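Local atomic coordinates of UDP-N-acetylglucosamine 2-epimerase (Methanocaldococcus jannaschii, PDB entry 4NES), a protein that probably catalyses the reversible epimerization at C-2 of UDP-N-acetylglucosamine to give UDP-N-acetylmannosamine, the activated donor of N-acetylmannosamine residues. Residues 173-178 with 295-300; 281-286 with 336-341; 26-31 with 356-361. All coordinates share one frame; numbering follows the deposited sequence.

Contact 1: 173-178 with 295-300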
loop_
_atom_site.group_PDB
_atom_site.type_symbol
_atom_site.label_atom_id
_atom_site.label_comp_id
_atom_site.label_asym_id
_atom_site.label_seq_id
_atom_site.Cartn_x
_atom_site.Cartn_y
_atom_site.Cartn_z
ATOM N N ASP A 173 11.197 3.843 26.170
ATOM C CA ASP A 173 12.072 2.773 26.653
ATOM C C ASP A 173 13.522 3.067 26.286
ATOM O O ASP A 173 14.420 2.958 27.115
ATOM C CB ASP A 173 11.779 1.417 25.986
ATOM C CG ASP A 173 10.315 0.994 26.010
ATOM O OD1 ASP A 173 9.394 1.829 26.020
ATOM O OD2 ASP A 173 10.095 -0.237 25.941
ATOM N N ALA A 174 13.758 3.399 25.019
ATOM C CA ALA A 174 15.117 3.590 24.520
ATOM C C ALA A 174 15.810 4.763 25.211
ATOM O O ALA A 174 16.972 4.661 25.636
ATOM C CB ALA A 174 15.111 3.789 23.018
ATOM N N THR A 175 15.091 5.868 25.345
ATOM C CA THR A 175 15.661 7.060 25.951
ATOM C C THR A 175 15.915 6.769 27.431
ATOM O O THR A 175 16.923 7.208 27.995
ATOM C CB THR A 175 14.740 8.293 25.739
ATOM O OG1 THR A 175 14.379 8.391 24.355
ATOM C CG2 THR A 175 15.443 9.565 26.143
ATOM N N LEU A 176 15.030 5.977 28.037
ATOM C CA LEU A 176 15.136 5.574 29.440
ATOM C C LEU A 176 16.134 4.437 29.710
ATOM O O LEU A 176 16.650 4.335 30.829
ATOM C CB LEU A 176 13.758 5.187 29.987
ATOM C CG LEU A 176 12.916 6.240 30.713
ATOM C CD1 LEU A 176 13.330 6.305 32.183
ATOM C CD2 LEU A 176 13.022 7.613 30.060
ATOM N N GLN A 177 16.392 3.576 28.724
ATOM C CA GLN A 177 17.407 2.522 28.882
ATOM C C GLN A 177 18.824 3.095 28.686
ATOM O O GLN A 177 19.778 2.616 29.304
ATOM C CB GLN A 177 17.117 1.230 28.033
ATOM C CG GLN A 177 16.932 1.363 26.475
ATOM C CD GLN A 177 16.478 0.058 25.710
ATOM O OE1 GLN A 177 16.949 -0.216 24.593
ATOM N NE2 GLN A 177 15.558 -0.698 26.296
ATOM N N ASN A 178 18.944 4.163 27.895
ATOM C CA ASN A 178 20.250 4.643 27.417
ATOM C C ASN A 178 20.770 5.982 27.966
ATOM O O ASN A 178 21.978 6.233 27.912
ATOM C CB ASN A 178 20.297 4.651 25.883
ATOM C CG ASN A 178 20.235 3.255 25.293
ATOM O OD1 ASN A 178 21.222 2.518 25.306
ATOM N ND2 ASN A 178 19.072 2.882 24.783
ATOM N N ALA A 295 12.862 15.217 22.553
ATOM C CA ALA A 295 12.853 16.553 23.144
ATOM C C ALA A 295 11.763 16.618 24.210
ATOM O O ALA A 295 11.982 17.115 25.317
ATOM C CB ALA A 295 12.627 17.606 22.067
ATOM N N CYS A 296 10.597 16.065 23.894
ATOM C CA CYS A 296 9.486 16.087 24.826
ATOM C C CYS A 296 9.816 15.274 26.085
ATOM O O CYS A 296 9.608 15.725 27.223
ATOM C CB CYS A 296 8.236 15.552 24.132
ATOM S SG CYS A 296 6.743 15.564 25.137
ATOM N N ILE A 297 10.360 14.083 25.876
ATOM C CA ILE A 297 10.706 13.186 26.969
ATOM C C ILE A 297 11.771 13.787 27.884
ATOM O O ILE A 297 11.678 13.685 29.119
ATOM C CB ILE A 297 11.188 11.841 26.390
ATOM C CG1 ILE A 297 10.023 11.126 25.689
ATOM C CG2 ILE A 297 11.813 10.964 27.483
ATOM C CD1 ILE A 297 10.460 10.057 24.686
ATOM N N LEU A 298 12.762 14.437 27.283
ATOM C CA LEU A 298 13.882 15.015 28.017
ATOM C C LEU A 298 13.580 16.392 28.602
ATOM O O LEU A 298 14.440 16.979 29.275
ATOM C CB LEU A 298 15.102 15.111 27.105
ATOM C CG LEU A 298 15.646 13.770 26.636
ATOM C CD1 LEU A 298 16.709 13.963 25.559
ATOM C CD2 LEU A 298 16.205 12.987 27.822
ATOM N N LYS A 299 12.368 16.895 28.360
ATOM C CA LYS A 299 11.921 18.204 28.856
ATOM C C LYS A 299 12.770 19.352 28.304
ATOM O O LYS A 299 13.130 20.292 29.026
ATOM C CB LYS A 299 11.919 18.264 30.388
ATOM C CG LYS A 299 11.213 17.119 31.060
ATOM C CD LYS A 299 9.741 17.067 30.730
ATOM C CE LYS A 299 9.103 15.875 31.446
ATOM N NZ LYS A 299 7.694 15.655 31.051
ATOM N N VAL A 300 13.103 19.261 27.023
ATOM C CA VAL A 300 13.831 20.315 26.344
ATOM C C VAL A 300 12.896 20.880 25.296
ATOM O O VAL A 300 12.374 20.131 24.483
ATOM C CB VAL A 300 15.111 19.752 25.675
ATOM C CG1 VAL A 300 15.865 20.838 24.940
ATOM C CG2 VAL A 300 16.017 19.095 26.724
#
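With chi1 at -50°, T175 holds its methyl CG2 trans to its own backbone N and leaves the hydroxyl beside that N, which divides the side chain between two surroundings: CG2 is carried out to helix 289-298, while OG1 turns to I171 O of its own helix and to Y271 OH of helix 271-280. The first torsion of L298 (-64°) sets CG beside its backbone N, and from there CD2 extends to T175 although the CB itself does not face the other segment. The closest approach is methyl to methyl, T175 CG2 to L298 CD2 at 3.9 Å. T175 CG2 also touches I297 CG2 at 4.1 Å and so lies against two consecutive residues, I297 and L298. In both pairs the side chains cross at a slant. L176 adds a looser apolar touch at the margin, its CD2 lying 4.4 Å from I297 CG2. No hydrogen bond spans the contact; the two bonds of T175 OG1 should fix the rotation of the side chain and hence the position of its methyl. Helix 170-183 follows the last strand of the seven-stranded parallel sheet, whereas helix 289-298 lies between strands 283-286 and 302-304 of the six-stranded one, so the contact joins elements associated with the two Rossmann-like domains of a GT-B fold. The T175 side chain is about 7 Å from bound UDP in the cleft. Beyond I297 and L298, K299 takes a positive phi and makes a Schellman motif, with V300 N bonded to A295 O at 3.0 Å and K299 N to C296 O. In the facing helix, N178 ND2 gives a hydrogen bond to A174 O (2.9 Å), while the D173 carboxylate accepts the backbone N-H groups of S353 and G354 at the start of helix 353-363.

Contact 2: 281-286 with 336-341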
loop_
_atom_site.group_PDB
_atom_site.type_symbol
_atom_site.label_atom_id
_atom_site.label_comp_id
_atom_site.label_asym_id
_atom_site.label_seq_id
_atom_site.Cartn_x
_atom_site.Cartn_y
_atom_site.Cartn_z
ATOM N N ALA A 281 20.832 20.648 25.537
ATOM C CA ALA A 281 20.538 21.754 24.629
ATOM C C ALA A 281 19.598 22.745 25.312
ATOM O O ALA A 281 18.713 22.342 26.069
ATOM C CB ALA A 281 19.901 21.215 23.359
ATOM N N GLU A 282 19.780 24.038 25.051
ATOM C CA GLU A 282 18.838 25.020 25.583
ATOM C C GLU A 282 17.512 24.892 24.844
ATOM O O GLU A 282 16.436 25.066 25.423
ATOM C CB GLU A 282 19.381 26.442 25.469
ATOM C CG GLU A 282 18.450 27.490 26.080
ATOM C CD GLU A 282 19.043 28.882 26.086
ATOM O OE1 GLU A 282 19.968 29.145 25.290
ATOM O OE2 GLU A 282 18.575 29.717 26.889
ATOM N N LEU A 283 17.595 24.578 23.560
ATOM C CA LEU A 283 16.399 24.226 22.813
ATOM C C LEU A 283 16.786 23.401 21.587
ATOM O O LEU A 283 17.951 23.385 21.174
ATOM C CB LEU A 283 15.544 25.466 22.506
ATOM C CG LEU A 283 15.603 26.279 21.228
ATOM C CD1 LEU A 283 14.693 25.634 20.233
ATOM C CD2 LEU A 283 15.153 27.719 21.487
ATOM N N ILE A 284 15.826 22.637 21.074
ATOM C CA ILE A 284 16.059 21.748 19.946
ATOM C C ILE A 284 15.259 22.229 18.727
ATOM O O ILE A 284 14.083 22.564 18.843
ATOM C CB ILE A 284 15.691 20.293 20.327
ATOM C CG1 ILE A 284 16.700 19.745 21.342
ATOM C CG2 ILE A 284 15.617 19.419 19.086
ATOM C CD1 ILE A 284 16.236 18.496 22.085
ATOM N N LEU A 285 15.920 22.303 17.571
ATOM C CA LEU A 285 15.277 22.697 16.321
ATOM C C LEU A 285 15.370 21.516 15.385
ATOM O O LEU A 285 16.460 21.011 15.130
ATOM C CB LEU A 285 16.034 23.857 15.683
ATOM C CG LEU A 285 16.377 25.043 16.577
ATOM C CD1 LEU A 285 17.446 25.925 15.928
ATOM C CD2 LEU A 285 15.130 25.829 16.821
ATOM N N THR A 286 14.243 21.050 14.861
ATOM C CA THR A 286 14.293 19.813 14.103
ATOM C C THR A 286 13.143 19.644 13.129
ATOM O O THR A 286 12.087 20.276 13.264
ATOM C CB THR A 286 14.309 18.605 15.072
ATOM O OG1 THR A 286 14.747 17.420 14.389
ATOM C CG2 THR A 286 12.932 18.363 15.683
ATOM N N ILE A 336 9.377 32.429 22.618
ATOM C CA ILE A 336 8.396 31.703 23.417
ATOM C C ILE A 336 9.057 30.537 24.144
ATOM O O ILE A 336 8.887 30.368 25.352
ATOM C CB ILE A 336 7.248 31.176 22.533
ATOM C CG1 ILE A 336 6.465 32.349 21.922
ATOM C CG2 ILE A 336 6.321 30.256 23.324
ATOM C CD1 ILE A 336 5.480 31.939 20.846
HETATM N N MSE A 337 9.831 29.748 23.410
HETATM C CA MSE A 337 10.417 28.538 23.981
HETATM C C MSE A 337 11.577 28.813 24.942
HETATM O O MSE A 337 11.814 28.038 25.865
HETATM C CB MSE A 337 10.833 27.580 22.867
HETATM C CG MSE A 337 9.653 26.990 22.115
HETATM SE SE MSE A 337 8.304 26.299 23.349
HETATM C CE MSE A 337 7.939 24.615 22.471
ATOM N N LEU A 338 12.287 29.918 24.731
ATOM C CA LEU A 338 13.357 30.343 25.635
ATOM C C LEU A 338 12.820 30.653 27.033
ATOM O O LEU A 338 13.533 30.514 28.030
ATOM C CB LEU A 338 14.049 31.586 25.070
ATOM C CG LEU A 338 15.526 31.542 24.679
ATOM C CD1 LEU A 338 16.020 30.123 24.450
ATOM C CD2 LEU A 338 15.758 32.402 23.447
ATOM N N ASN A 339 11.558 31.074 27.098
ATOM C CA ASN A 339 10.925 31.452 28.359
ATOM C C ASN A 339 9.943 30.404 28.873
ATOM O O ASN A 339 9.312 30.581 29.918
ATOM C CB ASN A 339 10.220 32.800 28.205
ATOM C CG ASN A 339 11.195 33.947 28.008
ATOM O OD1 ASN A 339 11.667 34.545 28.974
ATOM N ND2 ASN A 339 11.505 34.257 26.753
ATOM N N LYS A 340 9.824 29.310 28.130
ATOM C CA LYS A 340 8.905 28.229 28.459
ATOM C C LYS A 340 9.387 27.427 29.670
ATOM O O LYS A 340 10.533 26.980 29.707
ATOM C CB LYS A 340 8.762 27.315 27.239
ATOM C CG LYS A 340 8.007 26.024 27.479
ATOM C CD LYS A 340 6.513 26.263 27.583
ATOM C CE LYS A 340 5.777 24.950 27.771
ATOM N NZ LYS A 340 4.342 25.150 28.101
ATOM N N LYS A 341 8.520 27.255 30.664
ATOM C CA LYS A 341 8.837 26.386 31.794
ATOM C C LYS A 341 8.921 24.948 31.301
ATOM O O LYS A 341 8.018 24.473 30.607
ATOM C CB LYS A 341 7.766 26.486 32.879
ATOM C CG LYS A 341 7.656 27.838 33.556
ATOM C CD LYS A 341 6.455 27.849 34.492
ATOM C CE LYS A 341 6.838 28.336 35.874
ATOM N NZ LYS A 341 8.042 27.620 36.373
#
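Apolar packing between 281-286 and 336-341 centres on one methyl group, L338 CD1, which meets L283 CD2 at 3.9 Å. The two leucines cross at about a right angle. L283 points its CB directly at the helix, whereas L338 starts off to one side and brings CD1 round through its torsions; its chi1 of -117° is well away from a staggered value. M337, a selenomethionine, likewise begins by facing the strand, but the rest of its side chain turns off to pack on P301 and I303. The second kind of contact is between a methyl and a carboxylate. E282 is extended, with CG trans to the backbone N (chi1 -177°), and lays the end of its chain across L338, again at about a right angle. L338 CD1 is 3.6 Å from E282 OE2 and 3.7 Å from E282 CD, a van der Waals contact without a hydrogen bond. The charge is met elsewhere: E282 OE1 forms a salt bridge with K234 NZ, which probably holds the carboxylate in place beside the leucine. Strand 283-286 belongs to the six-stranded parallel sheet of the C-terminal Rossmann-like domain and leads through helix 289-298 into strand 302-304, a beta-alpha-beta crossover. Helices 289-298 and 327-338 lie against different faces of the strand, I284 and T286 turned to the first and L283 to the second. Backbone hydrogen bonds form the remaining kind, and they tie the strand to its neighbours in the sheet: L283 and L285 pair with L203, and I284 with P301 and I303. At the end of helix 327-338 the bonds stay local, N339 N reaching I336 O at 3.3 Å and K340 N making a weak bond to M337 O.

Contact 3: 26-31 with 356-361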
loop_
_atom_site.group_PDB
_atom_site.type_symbol
_atom_site.label_atom_id
_atom_site.label_comp_id
_atom_site.label_asym_id
_atom_site.label_seq_id
_atom_site.Cartn_x
_atom_site.Cartn_y
_atom_site.Cartn_z
ATOM N N THR A 26 13.214 -14.133 26.137
ATOM C CA THR A 26 12.223 -15.161 25.842
ATOM C C THR A 26 12.830 -16.344 25.112
ATOM O O THR A 26 13.999 -16.324 24.725
ATOM C CB THR A 26 11.090 -14.614 24.943
ATOM O OG1 THR A 26 11.559 -14.479 23.593
ATOM C CG2 THR A 26 10.572 -13.286 25.448
ATOM N N ASN A 27 12.010 -17.375 24.902
ATOM C CA ASN A 27 12.394 -18.530 24.106
ATOM C C ASN A 27 11.991 -18.410 22.634
ATOM O O ASN A 27 12.036 -19.392 21.885
ATOM C CB ASN A 27 11.745 -19.785 24.690
ATOM C CG ASN A 27 12.410 -21.056 24.218
ATOM O OD1 ASN A 27 13.634 -21.189 24.274
ATOM N ND2 ASN A 27 11.606 -21.998 23.735
ATOM N N ILE A 28 11.599 -17.211 22.212
ATOM C CA ILE A 28 11.100 -17.019 20.852
ATOM C C ILE A 28 12.246 -17.167 19.850
ATOM O O ILE A 28 13.360 -16.691 20.091
ATOM C CB ILE A 28 10.409 -15.637 20.707
ATOM C CG1 ILE A 28 9.162 -15.578 21.599
ATOM C CG2 ILE A 28 10.054 -15.350 19.257
ATOM C CD1 ILE A 28 8.661 -14.181 21.856
ATOM N N ASP A 29 11.970 -17.861 18.750
ATOM C CA ASP A 29 12.892 -17.956 17.627
ATOM C C ASP A 29 12.722 -16.710 16.755
ATOM O O ASP A 29 11.704 -16.552 16.079
ATOM C CB ASP A 29 12.567 -19.215 16.820
ATOM C CG ASP A 29 13.452 -19.385 15.602
ATOM O OD1 ASP A 29 14.564 -18.819 15.577
ATOM O OD2 ASP A 29 13.031 -20.112 14.677
ATOM N N TRP A 30 13.716 -15.835 16.775
ATOM C CA TRP A 30 13.623 -14.585 16.031
ATOM C C TRP A 30 14.961 -14.187 15.429
ATOM O O TRP A 30 16.026 -14.555 15.934
ATOM C CB TRP A 30 13.127 -13.472 16.950
ATOM C CG TRP A 30 14.135 -13.092 17.987
ATOM C CD1 TRP A 30 14.343 -13.701 19.195
ATOM C CD2 TRP A 30 15.075 -12.025 17.908
ATOM N NE1 TRP A 30 15.360 -13.077 19.868
ATOM C CE2 TRP A 30 15.832 -12.038 19.100
ATOM C CE3 TRP A 30 15.363 -11.049 16.948
ATOM C CZ2 TRP A 30 16.850 -11.122 19.355
ATOM C CZ3 TRP A 30 16.372 -10.137 17.201
ATOM C CH2 TRP A 30 17.101 -10.181 18.395
ATOM N N HIS A 31 14.899 -13.412 14.352
ATOM C CA HIS A 31 16.096 -12.875 13.729
ATOM C C HIS A 31 15.763 -11.581 13.018
ATOM O O HIS A 31 14.587 -11.226 12.881
ATOM C CB HIS A 31 16.726 -13.885 12.755
ATOM C CG HIS A 31 17.554 -14.942 13.429
ATOM N ND1 HIS A 31 17.087 -16.205 13.681
ATOM C CD2 HIS A 31 18.823 -14.898 13.920
ATOM C CE1 HIS A 31 18.029 -16.913 14.294
ATOM N NE2 HIS A 31 19.085 -16.138 14.449
ATOM N N ARG A 356 5.728 -4.917 26.502
ATOM C CA ARG A 356 4.291 -5.111 26.283
ATOM C C ARG A 356 4.012 -5.648 24.878
ATOM O O ARG A 356 3.194 -6.551 24.700
ATOM C CB ARG A 356 3.520 -3.816 26.524
ATOM C CG ARG A 356 2.051 -3.873 26.117
ATOM C CD ARG A 356 1.122 -4.254 27.263
ATOM N NE ARG A 356 -0.261 -3.910 26.936
ATOM C CZ ARG A 356 -1.188 -4.770 26.538
ATOM N NH1 ARG A 356 -0.898 -6.049 26.434
ATOM N NH2 ARG A 356 -2.410 -4.335 26.240
ATOM N N ILE A 357 4.718 -5.104 23.892
ATOM C CA ILE A 357 4.601 -5.565 22.507
ATOM C C ILE A 357 4.951 -7.041 22.378
ATOM O O ILE A 357 4.205 -7.809 21.766
ATOM C CB ILE A 357 5.485 -4.721 21.587
ATOM C CG1 ILE A 357 4.848 -3.343 21.406
ATOM C CG2 ILE A 357 5.648 -5.393 20.218
ATOM C CD1 ILE A 357 5.775 -2.315 20.763
ATOM N N VAL A 358 6.058 -7.454 22.988
ATOM C CA VAL A 358 6.457 -8.853 22.925
ATOM C C VAL A 358 5.448 -9.762 23.640
ATOM O O VAL A 358 5.156 -10.861 23.166
ATOM C CB VAL A 358 7.901 -9.047 23.452
ATOM C CG1 VAL A 358 8.272 -10.514 23.533
ATOM C CG2 VAL A 358 8.879 -8.342 22.539
ATOM N N ARG A 359 4.903 -9.314 24.773
ATOM C CA ARG A 359 3.864 -10.091 25.455
ATOM C C ARG A 359 2.630 -10.272 24.568
ATOM O O ARG A 359 2.094 -11.376 24.455
ATOM C CB ARG A 359 3.476 -9.452 26.796
ATOM C CG ARG A 359 2.449 -10.269 27.574
ATOM C CD ARG A 359 2.044 -9.558 28.869
ATOM N NE ARG A 359 0.874 -10.177 29.494
ATOM C CZ ARG A 359 0.933 -11.168 30.376
ATOM N NH1 ARG A 359 2.107 -11.665 30.738
ATOM N NH2 ARG A 359 -0.183 -11.667 30.895
ATOM N N ILE A 360 2.191 -9.195 23.924
ATOM C CA ILE A 360 1.032 -9.277 23.037
ATOM C C ILE A 360 1.267 -10.254 21.888
ATOM O O ILE A 360 0.384 -11.056 21.559
ATOM C CB ILE A 360 0.612 -7.885 22.505
ATOM C CG1 ILE A 360 0.058 -7.042 23.652
ATOM C CG2 ILE A 360 -0.435 -8.006 21.384
ATOM C CD1 ILE A 360 -0.023 -5.549 23.368
ATOM N N LEU A 361 2.456 -10.213 21.293
ATOM C CA LEU A 361 2.755 -11.101 20.175
ATOM C C LEU A 361 2.856 -12.538 20.655
ATOM O O LEU A 361 2.501 -13.458 19.927
ATOM C CB LEU A 361 4.042 -10.680 19.468
ATOM C CG LEU A 361 3.990 -9.330 18.761
ATOM C CD1 LEU A 361 5.369 -9.019 18.200
ATOM C CD2 LEU A 361 2.934 -9.325 17.659
#
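A single methyl, V358 CG1, takes both touches of this contact, at equal distances: T26 CG2 and I28 CD1 each lie 4.1 Å from it. T26 and V358 meet tip to tip, while I28 slides past V358 in the opposite direction. Only 78 Å² is buried in all, and no hydrogen bond crosses. T26 is set by its hydroxyl: chi1 of 75° places OG1 between the backbone N and the carbonyl carbon, and from there T26 OG1 accepts a hydrogen bond from I28 N at 3.1 Å, with an N-H...O angle of 162°, an ST turn. T26 OG1 is also hydrogen-bonded to L23 O in helix 10-23, so the turn is tied to the helix before it. A valine here would keep a methyl for V358 but would probably leave the I28 N-H and L23 O without this partner, setting the turn free to shift. Segment 26-31 runs from helix 10-23 into strand 30-34 of the seven-stranded N-terminal sheet. Helix 353-363 is the last of the chain and, as in other GT-B proteins, returns to that domain, where V358 touches A22 of helix 10-23, I357 and I360 pack on F144 of strand 142-145, and L361 reaches L3.

All three contacts rely on methyl packing without a cross-segment hydrogen bond, and each sets one buried residue (T175, L283, V358) among more open partners, L176 of contact 1 being exposed. Contact 1 lies nearest the chain's centre, about 13 Å away, and joins helices of the two domains; contact 2 packs a helix on a strand within the C-terminal domain; contact 3 joins the final helix to an N-terminal turn. Contacts 2 and 3 lie farther out, on opposite sides of the centre. Contacts 1 and 2 adjoin, V300 CG1 meeting I284 CD1 at 3.7 Å. Only contact 2 brings a charged group against a methyl; in contacts 1 and 3 a threonine hydroxyl bonds nearby backbone, and in contact 1 also Y271.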